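Local coordinates for protein bromoperoxidase A1 (Streptomyces aureofaciens, PDB 1A8Q) that halogenates organic substrates without haem or metal cofactor, brominating as well as chlorinating, and may act in 7-chlorotetracycline biosynthesis, at residues D137-L148 against G192-Y201; T215-V226 against E243-I254. One frame throughout, in Å; residues are numbered along the deposited sequence.

Interaction 1. Residues D137-L148 against G192-Y201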
loop_
_atom_site.group_PDB
_atom_site.type_symbol
_atom_site.label_atom_id
_atom_site.label_comp_id
_atom_site.label_asym_id
_atom_site.label_seq_id
_atom_site.Cartn_x
_atom_site.Cartn_y
_atom_site.Cartn_z
ATOM N N ASP A 137 -1.563 -15.318 -14.511
ATOM C CA ASP A 137 -2.876 -14.726 -14.705
ATOM C C ASP A 137 -3.984 -15.437 -13.925
ATOM O O ASP A 137 -4.940 -14.778 -13.501
ATOM C CB ASP A 137 -3.396 -14.850 -16.137
ATOM C CG ASP A 137 -2.784 -13.889 -17.111
ATOM O OD1 ASP A 137 -3.242 -12.737 -17.183
ATOM O OD2 ASP A 137 -1.871 -14.410 -17.790
ATOM N N GLU A 138 -3.903 -16.759 -13.800
ATOM C CA GLU A 138 -4.934 -17.527 -13.120
ATOM C C GLU A 138 -5.144 -17.036 -11.677
ATOM O O GLU A 138 -6.260 -17.166 -11.137
ATOM C CB GLU A 138 -4.605 -19.006 -12.989
ATOM C CG GLU A 138 -4.186 -19.879 -14.129
ATOM C CD GLU A 138 -3.269 -21.004 -13.656
ATOM O OE1 GLU A 138 -2.338 -20.752 -12.851
ATOM O OE2 GLU A 138 -3.462 -22.163 -14.090
ATOM N N VAL A 139 -4.097 -16.559 -11.025
ATOM C CA VAL A 139 -4.249 -16.052 -9.648
ATOM C C VAL A 139 -5.150 -14.823 -9.640
ATOM O O VAL A 139 -6.047 -14.702 -8.775
ATOM C CB VAL A 139 -2.859 -15.766 -9.055
ATOM C CG1 VAL A 139 -2.972 -14.984 -7.741
ATOM C CG2 VAL A 139 -2.155 -17.111 -8.814
ATOM N N PHE A 140 -4.928 -13.901 -10.557
ATOM C CA PHE A 140 -5.747 -12.674 -10.597
ATOM C C PHE A 140 -7.172 -13.032 -10.962
ATOM O O PHE A 140 -8.150 -12.492 -10.412
ATOM C CB PHE A 140 -5.155 -11.685 -11.604
ATOM C CG PHE A 140 -3.759 -11.308 -11.151
ATOM C CD1 PHE A 140 -3.530 -10.740 -9.919
ATOM C CD2 PHE A 140 -2.684 -11.494 -11.983
ATOM C CE1 PHE A 140 -2.266 -10.383 -9.499
ATOM C CE2 PHE A 140 -1.405 -11.132 -11.576
ATOM C CZ PHE A 140 -1.184 -10.559 -10.347
ATOM N N ASP A 141 -7.312 -13.995 -11.893
ATOM C CA ASP A 141 -8.694 -14.429 -12.212
ATOM C C ASP A 141 -9.387 -14.924 -10.953
ATOM O O ASP A 141 -10.600 -14.651 -10.772
ATOM C CB ASP A 141 -8.674 -15.553 -13.245
ATOM C CG ASP A 141 -8.228 -15.124 -14.624
ATOM O OD1 ASP A 141 -8.272 -13.928 -14.949
ATOM O OD2 ASP A 141 -7.806 -16.022 -15.396
ATOM N N ALA A 142 -8.722 -15.747 -10.152
ATOM C CA ALA A 142 -9.262 -16.329 -8.942
ATOM C C ALA A 142 -9.604 -15.244 -7.918
ATOM O O ALA A 142 -10.647 -15.362 -7.245
ATOM C CB ALA A 142 -8.339 -17.341 -8.262
ATOM N N LEU A 143 -8.761 -14.216 -7.780
ATOM C CA LEU A 143 -9.150 -13.138 -6.840
ATOM C C LEU A 143 -10.440 -12.469 -7.271
ATOM O O LEU A 143 -11.309 -12.182 -6.427
ATOM C CB LEU A 143 -8.058 -12.073 -6.743
ATOM C CG LEU A 143 -6.730 -12.652 -6.236
ATOM C CD1 LEU A 143 -5.683 -11.523 -6.297
ATOM C CD2 LEU A 143 -6.831 -13.115 -4.778
ATOM N N LYS A 144 -10.577 -12.163 -8.570
ATOM C CA LYS A 144 -11.768 -11.468 -9.019
ATOM C C LYS A 144 -12.994 -12.374 -8.885
ATOM O O LYS A 144 -14.059 -11.872 -8.465
ATOM C CB LYS A 144 -11.657 -11.012 -10.483
ATOM C CG LYS A 144 -10.623 -9.903 -10.655
ATOM C CD LYS A 144 -10.540 -9.520 -12.135
ATOM C CE LYS A 144 -9.589 -10.486 -12.840
ATOM N NZ LYS A 144 -9.435 -10.012 -14.256
ATOM N N ASN A 145 -12.830 -13.659 -9.201
ATOM C CA ASN A 145 -13.972 -14.579 -9.060
ATOM C C ASN A 145 -14.364 -14.751 -7.593
ATOM O O ASN A 145 -15.553 -14.935 -7.323
ATOM C CB ASN A 145 -13.664 -15.960 -9.646
ATOM C CG ASN A 145 -14.916 -16.816 -9.746
ATOM O OD1 ASN A 145 -14.885 -18.039 -9.876
ATOM N ND2 ASN A 145 -16.102 -16.217 -9.672
ATOM N N GLY A 146 -13.396 -14.670 -6.681
ATOM C CA GLY A 146 -13.731 -14.809 -5.257
ATOM C C GLY A 146 -14.574 -13.638 -4.832
ATOM O O GLY A 146 -15.542 -13.853 -4.049
ATOM N N VAL A 147 -14.189 -12.412 -5.209
ATOM C CA VAL A 147 -14.961 -11.235 -4.798
ATOM C C VAL A 147 -16.380 -11.310 -5.370
ATOM O O VAL A 147 -17.348 -10.921 -4.716
ATOM C CB VAL A 147 -14.282 -9.951 -5.297
ATOM C CG1 VAL A 147 -15.122 -8.706 -5.073
ATOM C CG2 VAL A 147 -12.898 -9.813 -4.627
ATOM N N LEU A 148 -16.494 -11.766 -6.624
ATOM C CA LEU A 148 -17.840 -11.826 -7.234
ATOM C C LEU A 148 -18.671 -12.985 -6.773
ATOM O O LEU A 148 -19.933 -12.869 -6.902
ATOM C CB LEU A 148 -17.688 -11.892 -8.775
ATOM C CG LEU A 148 -17.178 -10.561 -9.357
ATOM C CD1 LEU A 148 -16.780 -10.754 -10.814
ATOM C CD2 LEU A 148 -18.174 -9.424 -9.206
ATOM N N GLY A 192 -13.249 -3.692 -5.393
ATOM C CA GLY A 192 -12.714 -5.011 -5.100
ATOM C C GLY A 192 -12.155 -5.666 -6.367
ATOM O O GLY A 192 -10.971 -6.036 -6.452
ATOM N N VAL A 193 -12.992 -5.743 -7.396
ATOM C CA VAL A 193 -12.534 -6.380 -8.652
ATOM C C VAL A 193 -11.693 -5.504 -9.544
ATOM O O VAL A 193 -10.646 -5.973 -10.049
ATOM C CB VAL A 193 -13.780 -6.850 -9.469
ATOM C CG1 VAL A 193 -14.605 -7.833 -8.638
ATOM C CG2 VAL A 193 -14.624 -5.702 -9.941
ATOM N N ARG A 194 -11.939 -4.208 -9.725
ATOM C CA ARG A 194 -11.179 -3.393 -10.651
ATOM C C ARG A 194 -9.758 -3.153 -10.128
ATOM O O ARG A 194 -8.838 -2.993 -10.950
ATOM C CB ARG A 194 -11.784 -1.998 -10.856
ATOM C CG ARG A 194 -13.105 -1.988 -11.615
ATOM C CD ARG A 194 -12.807 -1.952 -13.132
ATOM N NE ARG A 194 -12.343 -3.276 -13.538
ATOM C CZ ARG A 194 -13.167 -4.299 -13.759
ATOM N NH1 ARG A 194 -14.472 -4.095 -13.600
ATOM N NH2 ARG A 194 -12.725 -5.504 -14.137
ATOM N N CYS A 195 -9.628 -3.106 -8.785
ATOM C CA CYS A 195 -8.237 -2.932 -8.302
ATOM C C CYS A 195 -7.391 -4.140 -8.667
ATOM O O CYS A 195 -6.158 -3.937 -8.863
ATOM C CB CYS A 195 -8.241 -2.815 -6.764
ATOM S SG CYS A 195 -8.711 -1.121 -6.272
ATOM N N VAL A 196 -7.910 -5.351 -8.737
ATOM C CA VAL A 196 -7.125 -6.512 -9.132
ATOM C C VAL A 196 -6.552 -6.320 -10.539
ATOM O O VAL A 196 -5.356 -6.560 -10.774
ATOM C CB VAL A 196 -7.955 -7.805 -9.100
ATOM C CG1 VAL A 196 -7.090 -9.005 -9.486
ATOM C CG2 VAL A 196 -8.476 -7.982 -7.664
ATOM N N ASP A 197 -7.395 -5.916 -11.473
ATOM C CA ASP A 197 -6.950 -5.646 -12.845
ATOM C C ASP A 197 -5.846 -4.584 -12.812
ATOM O O ASP A 197 -4.865 -4.681 -13.555
ATOM C CB ASP A 197 -8.065 -5.133 -13.749
ATOM C CG ASP A 197 -9.028 -6.222 -14.192
ATOM O OD1 ASP A 197 -8.694 -7.400 -14.150
ATOM O OD2 ASP A 197 -10.165 -5.888 -14.592
ATOM N N ALA A 198 -6.068 -3.534 -12.014
ATOM C CA ALA A 198 -5.039 -2.500 -11.999
ATOM C C ALA A 198 -3.755 -3.033 -11.372
ATOM O O ALA A 198 -2.691 -2.713 -11.936
ATOM C CB ALA A 198 -5.523 -1.271 -11.234
ATOM N N PHE A 199 -3.807 -3.677 -10.200
ATOM C CA PHE A 199 -2.506 -3.997 -9.574
ATOM C C PHE A 199 -1.810 -5.182 -10.205
ATOM O O PHE A 199 -0.580 -5.276 -10.094
ATOM C CB PHE A 199 -2.649 -4.163 -8.064
ATOM C CG PHE A 199 -3.360 -5.337 -7.477
ATOM C CD1 PHE A 199 -2.956 -6.641 -7.633
ATOM C CD2 PHE A 199 -4.427 -5.085 -6.593
ATOM C CE1 PHE A 199 -3.575 -7.699 -6.994
ATOM C CE2 PHE A 199 -5.069 -6.142 -5.987
ATOM C CZ PHE A 199 -4.664 -7.437 -6.148
ATOM N N GLY A 200 -2.555 -6.045 -10.901
ATOM C CA GLY A 200 -1.947 -7.244 -11.461
ATOM C C GLY A 200 -1.135 -6.868 -12.718
ATOM O O GLY A 200 -0.157 -7.564 -12.985
ATOM N N TYR A 201 -1.640 -5.905 -13.464
ATOM C CA TYR A 201 -1.142 -5.757 -14.854
ATOM C C TYR A 201 -0.427 -4.457 -15.127
ATOM O O TYR A 201 0.161 -4.307 -16.224
ATOM C CB TYR A 201 -2.363 -5.918 -15.795
ATOM C CG TYR A 201 -2.890 -7.349 -15.738
ATOM C CD1 TYR A 201 -2.408 -8.361 -16.553
ATOM C CD2 TYR A 201 -3.893 -7.673 -14.811
ATOM C CE1 TYR A 201 -2.858 -9.666 -16.460
ATOM C CE2 TYR A 201 -4.338 -8.978 -14.708
ATOM C CZ TYR A 201 -3.864 -9.950 -15.556
ATOM O OH TYR A 201 -4.340 -11.241 -15.388
HETATM O O HOH W 1 -7.217 -11.540 -14.743
#

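Interaction 2. Residues T215-V226 against E243-I254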
loop_
_atom_site.group_PDB
_atom_site.type_symbol
_atom_site.label_atom_id
_atom_site.label_comp_id
_atom_site.label_asym_id
_atom_site.label_seq_id
_atom_site.Cartn_x
_atom_site.Cartn_y
_atom_site.Cartn_z
ATOM N N THR A 215 14.820 6.289 -0.954
ATOM C CA THR A 215 13.690 5.374 -0.973
ATOM C C THR A 215 14.094 4.119 -0.240
ATOM O O THR A 215 15.190 3.583 -0.462
ATOM C CB THR A 215 13.301 5.012 -2.432
ATOM O OG1 THR A 215 12.880 6.200 -3.122
ATOM C CG2 THR A 215 12.167 3.988 -2.365
ATOM N N LEU A 216 13.275 3.673 0.697
ATOM C CA LEU A 216 13.479 2.433 1.393
ATOM C C LEU A 216 12.469 1.402 0.892
ATOM O O LEU A 216 11.277 1.710 0.880
ATOM C CB LEU A 216 13.211 2.646 2.898
ATOM C CG LEU A 216 13.246 1.393 3.763
ATOM C CD1 LEU A 216 14.589 0.698 3.835
ATOM C CD2 LEU A 216 12.796 1.777 5.190
ATOM N N VAL A 217 12.942 0.246 0.522
ATOM C CA VAL A 217 12.064 -0.836 0.062
ATOM C C VAL A 217 12.139 -1.926 1.103
ATOM O O VAL A 217 13.228 -2.407 1.464
ATOM C CB VAL A 217 12.539 -1.369 -1.316
ATOM C CG1 VAL A 217 11.606 -2.509 -1.732
ATOM C CG2 VAL A 217 12.506 -0.239 -2.344
ATOM N N VAL A 218 11.013 -2.281 1.764
ATOM C CA VAL A 218 10.979 -3.345 2.760
ATOM C C VAL A 218 10.095 -4.479 2.235
ATOM O O VAL A 218 9.055 -4.125 1.685
ATOM C CB VAL A 218 10.350 -2.834 4.090
ATOM C CG1 VAL A 218 10.195 -3.949 5.115
ATOM C CG2 VAL A 218 11.259 -1.732 4.658
ATOM N N HIS A 219 10.465 -5.753 2.372
ATOM C CA HIS A 219 9.579 -6.783 1.836
ATOM C C HIS A 219 9.857 -8.068 2.584
ATOM O O HIS A 219 11.038 -8.358 2.883
ATOM C CB HIS A 219 9.905 -6.976 0.338
ATOM C CG HIS A 219 8.755 -7.387 -0.529
ATOM N ND1 HIS A 219 8.239 -6.560 -1.448
ATOM C CD2 HIS A 219 8.044 -8.542 -0.562
ATOM C CE1 HIS A 219 7.206 -7.139 -2.076
ATOM N NE2 HIS A 219 7.079 -8.338 -1.544
ATOM N N GLY A 220 8.808 -8.815 2.886
ATOM C CA GLY A 220 9.014 -10.086 3.596
ATOM C C GLY A 220 9.358 -11.149 2.552
ATOM O O GLY A 220 8.761 -11.152 1.472
ATOM N N ASP A 221 10.123 -12.167 2.950
ATOM C CA ASP A 221 10.372 -13.241 1.985
ATOM C C ASP A 221 9.434 -14.412 2.140
ATOM O O ASP A 221 9.618 -15.427 1.479
ATOM C CB ASP A 221 11.842 -13.683 2.077
ATOM C CG ASP A 221 12.167 -14.438 3.324
ATOM O OD1 ASP A 221 11.303 -14.831 4.139
ATOM O OD2 ASP A 221 13.406 -14.694 3.496
ATOM N N ASP A 222 8.367 -14.277 2.961
ATOM C CA ASP A 222 7.283 -15.236 2.931
ATOM C C ASP A 222 5.973 -14.540 2.526
ATOM O O ASP A 222 4.883 -14.832 3.061
ATOM C CB ASP A 222 7.116 -15.960 4.274
ATOM C CG ASP A 222 6.177 -17.140 4.170
ATOM O OD1 ASP A 222 6.130 -17.803 3.112
ATOM O OD2 ASP A 222 5.397 -17.382 5.115
ATOM N N ASP A 223 6.115 -13.574 1.631
ATOM C CA ASP A 223 4.930 -12.829 1.146
ATOM C C ASP A 223 4.238 -13.692 0.095
ATOM O O ASP A 223 4.706 -13.917 -1.026
ATOM C CB ASP A 223 5.382 -11.463 0.648
ATOM C CG ASP A 223 4.233 -10.523 0.373
ATOM O OD1 ASP A 223 3.178 -11.039 -0.083
ATOM O OD2 ASP A 223 4.403 -9.318 0.598
ATOM N N GLN A 224 3.043 -14.140 0.482
ATOM C CA GLN A 224 2.267 -15.052 -0.387
ATOM C C GLN A 224 1.323 -14.299 -1.285
ATOM O O GLN A 224 0.490 -14.916 -1.994
ATOM C CB GLN A 224 1.498 -16.009 0.544
ATOM C CG GLN A 224 2.351 -16.929 1.381
ATOM C CD GLN A 224 1.604 -17.825 2.346
ATOM O OE1 GLN A 224 0.425 -18.120 2.124
ATOM N NE2 GLN A 224 2.264 -18.281 3.403
ATOM N N VAL A 225 1.378 -12.981 -1.315
ATOM C CA VAL A 225 0.485 -12.143 -2.122
ATOM C C VAL A 225 1.293 -11.412 -3.201
ATOM O O VAL A 225 0.911 -11.401 -4.388
ATOM C CB VAL A 225 -0.259 -11.115 -1.252
ATOM C CG1 VAL A 225 -1.214 -10.226 -2.048
ATOM C CG2 VAL A 225 -1.075 -11.816 -0.148
ATOM N N VAL A 226 2.399 -10.784 -2.801
ATOM C CA VAL A 226 3.250 -9.991 -3.688
ATOM C C VAL A 226 4.649 -10.595 -3.612
ATOM O O VAL A 226 5.357 -10.415 -2.643
ATOM C CB VAL A 226 3.227 -8.517 -3.277
ATOM C CG1 VAL A 226 4.147 -7.655 -4.147
ATOM C CG2 VAL A 226 1.793 -7.947 -3.374
ATOM N N GLU A 243 17.434 1.724 -0.817
ATOM C CA GLU A 243 17.889 0.722 0.120
ATOM C C GLU A 243 16.895 -0.434 0.210
ATOM O O GLU A 243 15.693 -0.119 0.171
ATOM C CB GLU A 243 18.040 1.287 1.556
ATOM C CG GLU A 243 18.437 2.742 1.603
ATOM C CD GLU A 243 18.420 3.465 2.931
ATOM O OE1 GLU A 243 17.909 3.021 3.983
ATOM O OE2 GLU A 243 18.924 4.620 2.927
ATOM N N LEU A 244 17.333 -1.671 0.306
ATOM C CA LEU A 244 16.387 -2.785 0.442
ATOM C C LEU A 244 16.579 -3.455 1.791
ATOM O O LEU A 244 17.718 -3.658 2.239
ATOM C CB LEU A 244 16.614 -3.827 -0.660
ATOM C CG LEU A 244 15.907 -5.172 -0.528
ATOM C CD1 LEU A 244 14.402 -5.010 -0.831
ATOM C CD2 LEU A 244 16.460 -6.190 -1.534
ATOM N N LYS A 245 15.492 -3.747 2.533
ATOM C CA LYS A 245 15.591 -4.511 3.757
ATOM C C LYS A 245 14.668 -5.719 3.606
ATOM O O LYS A 245 13.444 -5.513 3.488
ATOM C CB LYS A 245 15.209 -3.695 5.009
ATOM C CG LYS A 245 16.222 -2.614 5.369
ATOM C CD LYS A 245 15.885 -1.887 6.683
ATOM C CE LYS A 245 17.145 -1.102 7.096
ATOM N NZ LYS A 245 17.067 -0.698 8.526
ATOM N N VAL A 246 15.209 -6.914 3.532
ATOM C CA VAL A 246 14.427 -8.137 3.446
ATOM C C VAL A 246 14.046 -8.582 4.859
ATOM O O VAL A 246 14.907 -8.701 5.726
ATOM C CB VAL A 246 15.170 -9.263 2.727
ATOM C CG1 VAL A 246 14.391 -10.578 2.755
ATOM C CG2 VAL A 246 15.451 -8.726 1.317
ATOM N N TYR A 247 12.745 -8.814 5.065
ATOM C CA TYR A 247 12.315 -9.295 6.397
ATOM C C TYR A 247 12.159 -10.795 6.308
ATOM O O TYR A 247 11.167 -11.311 5.764
ATOM C CB TYR A 247 11.008 -8.616 6.824
ATOM C CG TYR A 247 11.125 -7.244 7.437
ATOM C CD1 TYR A 247 12.199 -6.398 7.237
ATOM C CD2 TYR A 247 10.068 -6.745 8.214
ATOM C CE1 TYR A 247 12.266 -5.121 7.785
ATOM C CE2 TYR A 247 10.084 -5.477 8.711
ATOM C CZ TYR A 247 11.214 -4.696 8.588
ATOM O OH TYR A 247 11.187 -3.430 9.077
ATOM N N GLU A 248 13.119 -11.554 6.835
ATOM C CA GLU A 248 13.064 -13.010 6.752
ATOM C C GLU A 248 11.859 -13.571 7.489
ATOM O O GLU A 248 11.596 -13.256 8.638
ATOM C CB GLU A 248 14.389 -13.615 7.317
ATOM C CG GLU A 248 15.555 -13.256 6.405
ATOM C CD GLU A 248 16.793 -14.107 6.618
ATOM O OE1 GLU A 248 16.878 -14.846 7.620
ATOM O OE2 GLU A 248 17.696 -14.008 5.749
ATOM N N GLY A 249 11.117 -14.447 6.829
ATOM C CA GLY A 249 9.946 -15.092 7.390
ATOM C C GLY A 249 8.698 -14.231 7.476
ATOM O O GLY A 249 7.711 -14.729 8.066
ATOM N N SER A 250 8.682 -13.023 6.950
ATOM C CA SER A 250 7.538 -12.137 7.163
ATOM C C SER A 250 6.508 -12.255 6.032
ATOM O O SER A 250 6.852 -12.467 4.882
ATOM C CB SER A 250 7.971 -10.676 7.276
ATOM O OG SER A 250 8.564 -10.517 8.573
ATOM N N SER A 251 5.250 -12.007 6.419
ATOM C CA SER A 251 4.170 -12.069 5.433
ATOM C C SER A 251 3.917 -10.752 4.736
ATOM O O SER A 251 4.632 -9.765 4.785
ATOM C CB SER A 251 2.906 -12.425 6.244
ATOM O OG SER A 251 2.454 -11.338 7.049
ATOM N N HIS A 252 2.787 -10.704 4.017
ATOM C CA HIS A 252 2.335 -9.529 3.321
ATOM C C HIS A 252 1.757 -8.516 4.320
ATOM O O HIS A 252 1.642 -7.336 3.989
ATOM C CB HIS A 252 1.212 -9.900 2.320
ATOM C CG HIS A 252 0.866 -8.769 1.387
ATOM N ND1 HIS A 252 1.848 -8.216 0.585
ATOM C CD2 HIS A 252 -0.253 -8.103 1.079
ATOM C CE1 HIS A 252 1.354 -7.222 -0.115
ATOM N NE2 HIS A 252 0.052 -7.156 0.112
ATOM N N GLY A 253 1.435 -8.927 5.542
ATOM C CA GLY A 253 0.796 -8.054 6.504
ATOM C C GLY A 253 1.715 -7.570 7.635
ATOM O O GLY A 253 1.220 -7.313 8.744
ATOM N N ILE A 254 2.950 -7.230 7.301
ATOM C CA ILE A 254 3.938 -6.763 8.285
ATOM C C ILE A 254 3.467 -5.634 9.162
ATOM O O ILE A 254 3.735 -5.670 10.393
ATOM C CB ILE A 254 5.212 -6.327 7.507
ATOM C CG1 ILE A 254 5.992 -7.537 6.979
ATOM C CG2 ILE A 254 6.113 -5.453 8.363
ATOM C CD1 ILE A 254 6.911 -7.108 5.825
HETATM O O HOH W 2 5.963 -8.692 2.600
HETATM O O HOH W 3 5.640 -16.473 7.546
HETATM O O HOH W 4 1.825 -13.511 3.084
#

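Interaction 1. Residues D137-L148 against G192-Y201
Phe140 enters a hole formed by Val196, Phe199, Gly200 and Tyr201, a knob-into-hole fit in which Gly200 CA lies over one face of its ring, 3.8 Å from the ring centroid. The Phe199 ring turns its edge to Phe140, the two CE1 atoms 3.9 Å apart, while the Tyr201 ring lies obliquely alongside with its plane at 57°. Farther along, Lys144 lays CG against Val196 CB at 3.7 Å, and Val193 CG1 touches both Val147 CG1 and Leu148 CG. These helices, 137-162 and 189-201, run antiparallel (171° between the segments, axes 9.0 Å apart) in the helical insertion that follows strand 112-118, the cap region of an alpha/beta hydrolase; Phe199 lies close to the catalytic site, its side chain about 6 Å from that of Ser94. Polar bonds line one side of the pair. A bend at chi3 (-84°) turns the lysine chain toward Asp197, and Lys144 NZ reaches the syn lone pair of Asp197 OD1 at 2.7 Å. The other oxygen, Asp197 OD2, takes a nearly straight bond from Arg194 NH2 at 2.6 Å, so two cations hold the carboxylate; Arg194 in turn pairs with Glu190. Tyr201 OH donates to the anti side of Asp137 OD1 at 2.6 Å, and one water joins Asp141 OD1, Lys144 NZ and this same hydroxyl.

Interaction 2. Residues T215-V226 against E243-I254
Asp223 OD2 accepts a hydrogen bond from His252 ND1 at 2.8 Å, nearly straight, on its syn side and in the plane of the imidazole, and another from a water that also bonds Gly220 N and Ser251 O. The other oxygen, Asp223 OD1, accepts from Val225 N, closing an Asx turn, and from Val226 N, which extends it to an Asx motif; the two bonds restrain the rotation of the carboxylate. With CG anti to the backbone N (chi1 -170°), the His252 ring reaches across to this aspartate; Val225 CB lies over one ring face, 3.9 Å from the centroid, and Val226 CG2 comes within 3.4 Å of His252 CE1. His252 NE2 bonds Ser94 OG, completing the catalytic triad. Both catalytic loops leave the C-terminal ends of parallel strands, where Asp221 N and Ser250 N meet Tyr247 O from opposite faces of its carbonyl plane. Gly249 N, within the type II turn 247-250, donates to Asp221 OD1 at 2.7 Å, and Asp222 N binds Ser250 O. Along the strands, alternating backbone bonds run from Glu243 N to Thr215 O through to Tyr247 N to His219 O, and Val218 CG1 sits over the centre of the Tyr247 ring. Strand 243-247 borders the sheet, strand 215-220 bonds onward to strand 112-118, and helix 232-238 packs on the Val217 and Leu244 face of these two strands, helix 260-272 on the Leu216 and Tyr247 face.

Interaction 1 precedes interaction 2 along the chain, and their centres lie 22 Å apart, with nearest atoms about 6 Å from each other and no direct touch. The first joins helices 137-162 and 189-201, which come after strand 112-118 and before strand 215-220; the second pairs the last two strands of the central sheet, which with helix 232-238 form a beta-alpha-beta unit. Both contacts come close to the active site: Phe199 from interaction 1 has its side chain about 8 Å from that of His252, while interaction 2 supplies two members of the triad. This arrangement is consistent with cap helices enclosing a substrate pocket above catalytic loops held by the sheet.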